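Local coordinates for protein alpha-1,2-mannosyltransferase (Ktr4), putative (PDB 7BOP) that is a putative fungal glycosyltransferase of the GT-A clan and holds guanosine-5'-diphosphate and a manganese ion in its pocket, at residues E91-S96 and V197-N202; P101-N106 and P182-Y187; G219-L224 and S281-G286. All coordinates share one frame; numbering follows the deposited sequence.

From the N terminus, the chain first reaches the later turns of helix 80-98, which supply residues 91-96 of contact 1, and runs almost at once into strand 102-106, the first half of contact 2. Residues 182-187 return to that strand and close contact 2; residues 197-202 then return to the helix and close contact 1, so the smaller loop sits within the larger. Contact 3 follows in series, joining strands 218-224 and 284-287, antiparallel neighbours in the mixed sheet. Contacts 1 and 2 touch through a probable hydrogen bond of 3.0 Å between Glu91 OE2 and Trp102 NE1. Contacts 2 and 3 reach the same mixed sheet at separate places, their centres about 19 Å apart.

Contact 1. Residues E91-S96 and V197-N202; sequences ERTWNS and VQFFCN
Thr93 meets the backbone of Cys201 where helix 80-98 of this GT-A-clan protein lies against the chain leaving short strand 198-199. Its CB is 3.2 Å from Cys201 O and its CG2 also borders that carbonyl, while OG1 approaches Phe199 CB at 3.8 Å; the two side chains cross at about a right angle. No direct hydrogen bond joins the segments. A CA-H...O contact runs from Asn202 CA to Thr93 O at 3.4 Å, and three waters add bridges between the segments. One water donates to both Thr93 OG1 and Cys201 O. A second, in the plane of the Arg92 guanidinium, accepts from NE and donates to Asn202 OD1 at 2.9 Å. A third reaches Phe199 O but is held only weakly by Arg92 NH2.

The next shell sets these groups. With chi1 at 60°, Thr93 OG1 lies between its backbone N and carbonyl carbon and hydrogen-bonds Asp89 O; Asp89 also forms a salt bridge with Arg92 NH1. A disulfide ties Cys201 to Cys355. Thr93 itself sits within a wider pi-type turn, 91-95, where Glu91 O accepts both Ser96 N, at 2.9 Å, and Ser96 OG, at 3.0 Å.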
# COMPACT_ATOMS: atom_id res chain seq x y z
N GLU A 91 -2.87 -8.63 15.53
CA GLU A 91 -3.16 -8.53 16.96
C GLU A 91 -2.01 -9.09 17.82
O GLU A 91 -1.53 -8.41 18.72
CB GLU A 91 -4.49 -9.23 17.28
CG GLU A 91 -5.70 -8.44 16.78
CD GLU A 91 -6.04 -7.24 17.66
OE1 GLU A 91 -5.70 -7.29 18.86
OE2 GLU A 91 -6.63 -6.25 17.17
N ARG A 92 -1.55 -10.31 17.52
CA ARG A 92 -0.48 -10.94 18.29
C ARG A 92 0.80 -10.12 18.25
O ARG A 92 1.45 -9.93 19.28
CB ARG A 92 -0.19 -12.35 17.77
CG ARG A 92 0.80 -13.13 18.63
CD ARG A 92 1.21 -14.46 18.01
NE ARG A 92 1.96 -14.28 16.76
CZ ARG A 92 1.48 -14.44 15.52
NH1 ARG A 92 0.21 -14.81 15.30
NH2 ARG A 92 2.29 -14.22 14.48
N THR A 93 1.17 -9.64 17.06
CA THR A 93 2.43 -8.93 16.92
C THR A 93 2.40 -7.48 17.38
O THR A 93 3.44 -6.95 17.74
CB THR A 93 2.95 -8.97 15.47
OG1 THR A 93 2.01 -8.36 14.58
CG2 THR A 93 3.25 -10.41 15.05
N TRP A 94 1.22 -6.85 17.36
CA TRP A 94 1.13 -5.41 17.58
C TRP A 94 -0.14 -4.94 18.31
O TRP A 94 -0.05 -4.37 19.40
CB TRP A 94 1.27 -4.65 16.24
CG TRP A 94 1.37 -3.18 16.44
CD1 TRP A 94 2.43 -2.51 16.94
CD2 TRP A 94 0.36 -2.21 16.18
NE1 TRP A 94 2.16 -1.16 17.00
CE2 TRP A 94 0.89 -0.95 16.53
CE3 TRP A 94 -0.94 -2.28 15.66
CZ2 TRP A 94 0.16 0.23 16.40
CZ3 TRP A 94 -1.66 -1.10 15.53
CH2 TRP A 94 -1.10 0.14 15.90
N ASN A 95 -1.32 -5.15 17.72
CA ASN A 95 -2.50 -4.44 18.20
C ASN A 95 -3.08 -4.93 19.55
O ASN A 95 -3.87 -4.20 20.17
CB ASN A 95 -3.61 -4.39 17.16
CG ASN A 95 -4.55 -3.22 17.37
OD1 ASN A 95 -4.12 -2.09 17.59
ND2 ASN A 95 -5.84 -3.47 17.28
N SER A 96 -2.70 -6.12 20.02
CA SER A 96 -3.14 -6.55 21.36
C SER A 96 -2.58 -5.64 22.45
O SER A 96 -3.16 -5.54 23.52
CB SER A 96 -2.78 -8.00 21.65
OG SER A 96 -1.39 -8.15 21.67
N VAL A 197 -2.77 -12.16 4.59
CA VAL A 197 -1.39 -11.69 4.75
C VAL A 197 -0.87 -12.15 6.09
O VAL A 197 -1.66 -12.43 7.01
CB VAL A 197 -1.25 -10.16 4.60
CG1 VAL A 197 -1.83 -9.71 3.27
CG2 VAL A 197 -1.88 -9.41 5.76
N GLN A 198 0.45 -12.23 6.22
CA GLN A 198 1.08 -12.60 7.48
C GLN A 198 1.92 -11.46 8.05
O GLN A 198 2.54 -10.70 7.31
CB GLN A 198 1.96 -13.83 7.32
CG GLN A 198 1.32 -15.00 6.59
CD GLN A 198 2.23 -16.22 6.59
OE1 GLN A 198 2.34 -16.90 7.60
NE2 GLN A 198 2.91 -16.47 5.47
N PHE A 199 1.96 -11.39 9.37
CA PHE A 199 2.90 -10.54 10.10
C PHE A 199 3.75 -11.44 10.97
O PHE A 199 3.22 -12.28 11.72
CB PHE A 199 2.18 -9.49 10.94
CG PHE A 199 1.38 -8.52 10.13
CD1 PHE A 199 1.98 -7.38 9.61
CD2 PHE A 199 0.04 -8.76 9.86
CE1 PHE A 199 1.25 -6.48 8.83
CE2 PHE A 199 -0.69 -7.87 9.09
CZ PHE A 199 -0.09 -6.72 8.58
N PHE A 200 5.07 -11.27 10.88
CA PHE A 200 6.03 -12.19 11.47
C PHE A 200 6.74 -11.70 12.73
O PHE A 200 7.33 -12.52 13.42
CB PHE A 200 7.10 -12.55 10.45
CG PHE A 200 6.57 -13.22 9.20
CD1 PHE A 200 5.98 -14.47 9.26
CD2 PHE A 200 6.69 -12.59 7.95
CE1 PHE A 200 5.51 -15.09 8.11
CE2 PHE A 200 6.23 -13.20 6.80
CZ PHE A 200 5.63 -14.45 6.88
N CYS A 201 6.72 -10.39 13.01
CA CYS A 201 7.58 -9.78 14.03
C CYS A 201 6.80 -8.98 15.04
O CYS A 201 5.94 -8.18 14.67
CB CYS A 201 8.62 -8.84 13.40
SG CYS A 201 9.52 -9.57 12.03
N ASN A 202 7.13 -9.16 16.32
CA ASN A 202 6.59 -8.29 17.36
C ASN A 202 7.09 -6.88 17.13
O ASN A 202 8.27 -6.68 16.84
CB ASN A 202 7.00 -8.78 18.75
CG ASN A 202 6.30 -10.07 19.14
OD1 ASN A 202 5.19 -10.33 18.70
ND2 ASN A 202 6.96 -10.88 19.94
O HOH W 1 4.59 -13.14 18.11
O HOH W 2 3.39 -15.29 11.66
O HOH W 3 3.61 -6.72 13.12

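Contact 2. Residues P101-N106 and P182-Y187; sequences PWIFFN and PALKNY. With GDP (guanosine-5'-diphosphate), chain H.
Ile103 and Tyr187 approach from opposite directions, and the isoleucine ends over one face of the phenol ring, with CD1 4.0 Å from Tyr187 CZ. The extended outer bond of Ile103 (chi2 177°) carries CD1 away from strand 102-106 and out to the loop. The same methyl also meets Leu184, whose CD2 lies 3.7 Å away; here the two side chains slide past each other in opposite directions, and their end methyls meet as they pass. CD1 thus touches the ring and the leucine methyl in directions roughly at right angles.

On one side of this centre, Pro101 slides past Tyr187, its CG 4.0 Å from the phenol OH. On the other, Phe105 crosses Leu184 at a slant: its CZ is 3.9 Å from Leu184 CG, and CE1 is 4.4 Å from Ala183 CB, both partners lying oblique to the ring. Residues 101, 103 and 105 therefore face the loop, whereas Trp102 and Phe104 are directed to the other side of the strand, where they touch helix 80-98. No hydrogen bond crosses the contact.

The turn is held by its own backbone and from outside. It is a type I turn from Leu184 to Tyr187, closed by Tyr187 N to Leu184 O at 3.0 Å; Arg292 then donates through NH2 to Leu184 O and through NH1 to Tyr187 O.

At the strand's end, Asn106 OD1 accepts GDP N2 at 2.8 Å with an N-H...O angle of 142°, and also takes Lys108 N. An apolar flank beside a parallel strand whose C-terminal end holds the guanine fits the nucleotide-binding, Rossmann-like part of the GT-A fold.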
# COMPACT_ATOMS: atom_id res chain seq x y z
N PRO A 101 -8.58 0.84 16.79
CA PRO A 101 -9.79 0.26 16.22
C PRO A 101 -9.60 -0.29 14.80
O PRO A 101 -8.71 0.17 14.07
CB PRO A 101 -10.76 1.44 16.18
CG PRO A 101 -9.88 2.63 16.02
CD PRO A 101 -8.61 2.32 16.76
N TRP A 102 -10.44 -1.27 14.45
CA TRP A 102 -10.54 -1.80 13.09
C TRP A 102 -11.78 -1.22 12.42
O TRP A 102 -12.88 -1.25 13.00
CB TRP A 102 -10.68 -3.32 13.09
CG TRP A 102 -9.50 -4.10 13.50
CD1 TRP A 102 -9.10 -4.39 14.78
CD2 TRP A 102 -8.56 -4.76 12.64
NE1 TRP A 102 -7.98 -5.17 14.76
CE2 TRP A 102 -7.62 -5.41 13.46
CE3 TRP A 102 -8.42 -4.84 11.25
CZ2 TRP A 102 -6.55 -6.15 12.94
CZ3 TRP A 102 -7.36 -5.58 10.73
CH2 TRP A 102 -6.44 -6.22 11.57
N ILE A 103 -11.61 -0.70 11.20
CA ILE A 103 -12.72 -0.24 10.38
C ILE A 103 -12.72 -1.04 9.07
O ILE A 103 -11.78 -0.94 8.26
CB ILE A 103 -12.66 1.27 10.11
CG1 ILE A 103 -12.46 2.04 11.42
CG2 ILE A 103 -13.93 1.75 9.43
CD1 ILE A 103 -12.31 3.54 11.26
N PHE A 104 -13.77 -1.84 8.89
CA PHE A 104 -13.94 -2.67 7.70
C PHE A 104 -14.86 -1.99 6.70
O PHE A 104 -15.86 -1.37 7.08
CB PHE A 104 -14.49 -4.04 8.10
CG PHE A 104 -13.63 -4.76 9.09
CD1 PHE A 104 -12.44 -5.35 8.69
CD2 PHE A 104 -13.99 -4.83 10.44
CE1 PHE A 104 -11.62 -5.99 9.59
CE2 PHE A 104 -13.17 -5.49 11.35
CZ PHE A 104 -11.99 -6.08 10.93
N PHE A 105 -14.48 -2.08 5.42
CA PHE A 105 -15.23 -1.48 4.31
C PHE A 105 -15.63 -2.54 3.30
O PHE A 105 -14.88 -3.48 3.05
CB PHE A 105 -14.39 -0.42 3.61
CG PHE A 105 -14.09 0.77 4.48
CD1 PHE A 105 -14.96 1.85 4.53
CD2 PHE A 105 -12.93 0.81 5.24
CE1 PHE A 105 -14.68 2.95 5.32
CE2 PHE A 105 -12.65 1.90 6.05
CZ PHE A 105 -13.52 2.98 6.08
N ASN A 106 -16.80 -2.36 2.71
CA ASN A 106 -17.31 -3.29 1.71
C ASN A 106 -18.37 -2.56 0.88
O ASN A 106 -19.12 -1.73 1.41
CB ASN A 106 -17.86 -4.54 2.43
CG ASN A 106 -18.25 -5.67 1.48
OD1 ASN A 106 -18.17 -5.54 0.26
ND2 ASN A 106 -18.67 -6.79 2.05
N PRO A 182 -17.02 8.97 4.91
CA PRO A 182 -17.40 9.69 6.15
C PRO A 182 -16.85 9.10 7.46
O PRO A 182 -16.43 9.83 8.35
CB PRO A 182 -18.94 9.61 6.14
CG PRO A 182 -19.29 9.56 4.70
CD PRO A 182 -18.19 8.76 4.03
N ALA A 183 -16.89 7.78 7.58
CA ALA A 183 -16.26 7.04 8.69
C ALA A 183 -14.82 7.43 9.05
O ALA A 183 -14.44 7.30 10.23
CB ALA A 183 -16.32 5.54 8.42
N LEU A 184 -14.04 7.91 8.08
CA LEU A 184 -12.66 8.32 8.33
C LEU A 184 -12.46 9.83 8.51
O LEU A 184 -11.32 10.28 8.67
CB LEU A 184 -11.75 7.81 7.21
CG LEU A 184 -11.65 6.30 7.07
CD1 LEU A 184 -10.66 5.94 5.96
CD2 LEU A 184 -11.22 5.65 8.38
N LYS A 185 -13.54 10.61 8.53
CA LYS A 185 -13.44 12.07 8.57
C LYS A 185 -12.60 12.60 9.74
O LYS A 185 -11.79 13.51 9.57
CB LYS A 185 -14.84 12.70 8.62
CG LYS A 185 -14.83 14.21 8.39
CD LYS A 185 -16.17 14.82 8.76
CE LYS A 185 -16.14 16.34 8.66
NZ LYS A 185 -17.10 16.97 9.60
N ASN A 186 -12.76 12.02 10.93
CA ASN A 186 -12.00 12.48 12.10
C ASN A 186 -10.67 11.75 12.34
O ASN A 186 -10.02 11.97 13.35
CB ASN A 186 -12.89 12.41 13.35
CG ASN A 186 -14.13 13.30 13.22
OD1 ASN A 186 -14.05 14.42 12.71
ND2 ASN A 186 -15.27 12.78 13.66
N TYR A 187 -10.25 10.92 11.38
CA TYR A 187 -8.98 10.20 11.45
C TYR A 187 -7.95 10.88 10.57
O TYR A 187 -8.29 11.45 9.54
CB TYR A 187 -9.19 8.76 10.99
CG TYR A 187 -9.99 7.96 11.98
CD1 TYR A 187 -11.38 7.95 11.96
CD2 TYR A 187 -9.35 7.21 12.96
CE1 TYR A 187 -12.12 7.22 12.89
CE2 TYR A 187 -10.06 6.47 13.89
CZ TYR A 187 -11.44 6.48 13.85
OH TYR A 187 -12.13 5.74 14.77
PB GDP H . -4.66 -8.48 -5.07
O1B GDP H . -4.63 -9.88 -5.62
O2B GDP H . -4.13 -8.36 -3.63
O3B GDP H . -4.14 -7.40 -5.99
O3A GDP H . -6.26 -8.21 -5.01
PA GDP H . -7.26 -8.66 -3.81
O1A GDP H . -8.32 -9.58 -4.34
O2A GDP H . -6.40 -9.04 -2.58
O5' GDP H . -7.96 -7.22 -3.61
C5' GDP H . -7.29 -6.15 -2.95
C4' GDP H . -8.05 -5.74 -1.70
O4' GDP H . -9.35 -5.26 -2.07
C3' GDP H . -8.33 -6.88 -0.73
O3' GDP H . -8.36 -6.32 0.60
C2' GDP H . -9.68 -7.42 -1.15
O2' GDP H . -10.39 -8.02 -0.06
C1' GDP H . -10.37 -6.16 -1.66
N9 GDP H . -11.32 -6.29 -2.79
C8 GDP H . -11.07 -6.54 -4.10
N7 GDP H . -12.22 -6.51 -4.82
C5 GDP H . -13.22 -6.22 -3.97
C6 GDP H . -14.69 -6.03 -4.05
O6 GDP H . -15.25 -6.16 -5.15
N1 GDP H . -15.37 -5.73 -2.93
C2 GDP H . -14.76 -5.58 -1.73
N2 GDP H . -15.48 -5.28 -0.62
N3 GDP H . -13.42 -5.75 -1.58
C4 GDP H . -12.63 -6.06 -2.64

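Contact 3. Residues G219-L224 and S281-G286; sequences GFTINL and SNFEIG
Gly219 and Ile285 form an antiparallel hydrogen-bonded pair, the close-set end of this contact. Gly219 N reaches Ile285 O at 2.7 Å, and Ile285 N returns to Gly219 O at 3.2 Å with a nearly straight N-H...O angle of 173°. Beside the pair, the Phe283 ring packs against residues 219-221. Its CG is anti to the backbone N (chi1 171°), which carries the ring across to the other segment: Thr221 CG2 stands over one face in a CH-pi contact, 3.7 Å from the ring centroid and 11° off the normal, while Phe220 CA meets the edge, 3.8 Å from Phe283 CE1. The Thr221 and Phe283 side chains cross at about a right angle.

Farther along, the segments part. A single water, 3.2 Å from both Thr221 OG1 and Asn282 OD1, joins those two side chains, against two direct backbone bonds and ring packing at the other end. Asn282 OD1 also bonds Tyr341 OH, and the residues here are buried.

Strand 284-287 also pairs with strand 189-192, and Asn282 touches the manganese ligands Glu194 and His343. The arrangement thus belongs to the central mixed sheet of a GT-A-type domain, bordering its metal and nucleotide site.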
# COMPACT_ATOMS: atom_id res chain seq x y z
N GLY A 219 4.27 4.86 4.86
CA GLY A 219 5.15 3.77 5.18
C GLY A 219 4.83 2.54 4.35
O GLY A 219 3.66 2.22 4.12
N PHE A 220 5.89 1.85 3.90
CA PHE A 220 5.78 0.64 3.09
C PHE A 220 6.69 -0.47 3.60
O PHE A 220 7.61 -0.22 4.37
CB PHE A 220 6.12 0.97 1.63
CG PHE A 220 7.58 1.19 1.38
CD1 PHE A 220 8.17 2.42 1.65
CD2 PHE A 220 8.38 0.18 0.84
CE1 PHE A 220 9.52 2.64 1.41
CE2 PHE A 220 9.74 0.39 0.61
CZ PHE A 220 10.31 1.62 0.90
N THR A 221 6.45 -1.69 3.15
CA THR A 221 7.36 -2.82 3.42
C THR A 221 8.01 -3.43 2.17
O THR A 221 9.13 -3.90 2.27
CB THR A 221 6.63 -3.97 4.15
OG1 THR A 221 5.43 -4.27 3.46
CG2 THR A 221 6.31 -3.56 5.58
N ILE A 222 7.30 -3.42 1.04
CA ILE A 222 7.74 -4.11 -0.19
C ILE A 222 7.66 -3.13 -1.37
O ILE A 222 6.78 -2.26 -1.41
CB ILE A 222 6.91 -5.40 -0.40
CG1 ILE A 222 7.22 -6.40 0.73
CG2 ILE A 222 7.17 -6.05 -1.76
CD1 ILE A 222 6.38 -7.68 0.73
N ASN A 223 8.60 -3.24 -2.31
CA ASN A 223 8.71 -2.30 -3.44
C ASN A 223 8.95 -3.15 -4.69
O ASN A 223 9.97 -3.84 -4.79
CB ASN A 223 9.87 -1.33 -3.19
CG ASN A 223 9.84 -0.11 -4.10
OD1 ASN A 223 9.84 -0.21 -5.33
ND2 ASN A 223 9.81 1.07 -3.48
N LEU A 224 8.00 -3.12 -5.63
CA LEU A 224 7.96 -4.05 -6.76
C LEU A 224 7.86 -3.35 -8.10
O LEU A 224 7.35 -2.24 -8.20
CB LEU A 224 6.72 -4.95 -6.67
CG LEU A 224 6.47 -5.82 -5.44
CD1 LEU A 224 5.20 -6.62 -5.65
CD2 LEU A 224 7.62 -6.77 -5.20
N SER A 281 0.97 -1.77 -2.21
CA SER A 281 -0.07 -1.10 -1.41
C SER A 281 -1.01 -1.99 -0.59
O SER A 281 -1.80 -1.46 0.19
CB SER A 281 -0.91 -0.21 -2.32
OG SER A 281 -1.67 -1.01 -3.21
N ASN A 282 -0.97 -3.31 -0.78
CA ASN A 282 -1.72 -4.19 0.14
C ASN A 282 -1.35 -3.93 1.62
O ASN A 282 -2.19 -4.10 2.50
CB ASN A 282 -1.58 -5.67 -0.22
CG ASN A 282 -0.14 -6.09 -0.44
OD1 ASN A 282 0.66 -6.17 0.48
ND2 ASN A 282 0.17 -6.39 -1.69
N PHE A 283 -0.10 -3.51 1.85
CA PHE A 283 0.34 -2.91 3.12
C PHE A 283 0.55 -1.42 2.91
O PHE A 283 1.27 -1.03 1.98
CB PHE A 283 1.68 -3.52 3.57
CG PHE A 283 2.31 -2.82 4.76
CD1 PHE A 283 3.05 -1.65 4.60
CD2 PHE A 283 2.14 -3.32 6.05
CE1 PHE A 283 3.61 -1.00 5.68
CE2 PHE A 283 2.70 -2.67 7.14
CZ PHE A 283 3.43 -1.51 6.96
N GLU A 284 -0.04 -0.60 3.78
CA GLU A 284 0.23 0.84 3.82
C GLU A 284 -0.02 1.35 5.22
O GLU A 284 -1.00 0.95 5.85
CB GLU A 284 -0.71 1.63 2.90
CG GLU A 284 -0.54 1.36 1.42
CD GLU A 284 -1.27 2.36 0.53
OE1 GLU A 284 -0.75 2.63 -0.57
OE2 GLU A 284 -2.35 2.88 0.92
N ILE A 285 0.87 2.22 5.69
CA ILE A 285 0.59 3.07 6.84
C ILE A 285 0.73 4.49 6.32
O ILE A 285 1.81 4.87 5.87
CB ILE A 285 1.53 2.79 8.02
CG1 ILE A 285 1.33 1.35 8.52
CG2 ILE A 285 1.25 3.79 9.15
CD1 ILE A 285 2.35 0.87 9.54
N GLY A 286 -0.35 5.27 6.35
CA GLY A 286 -0.34 6.56 5.67
C GLY A 286 -1.07 7.69 6.37
O GLY A 286 -1.91 7.46 7.23
O HOH W 4 3.60 -5.04 0.95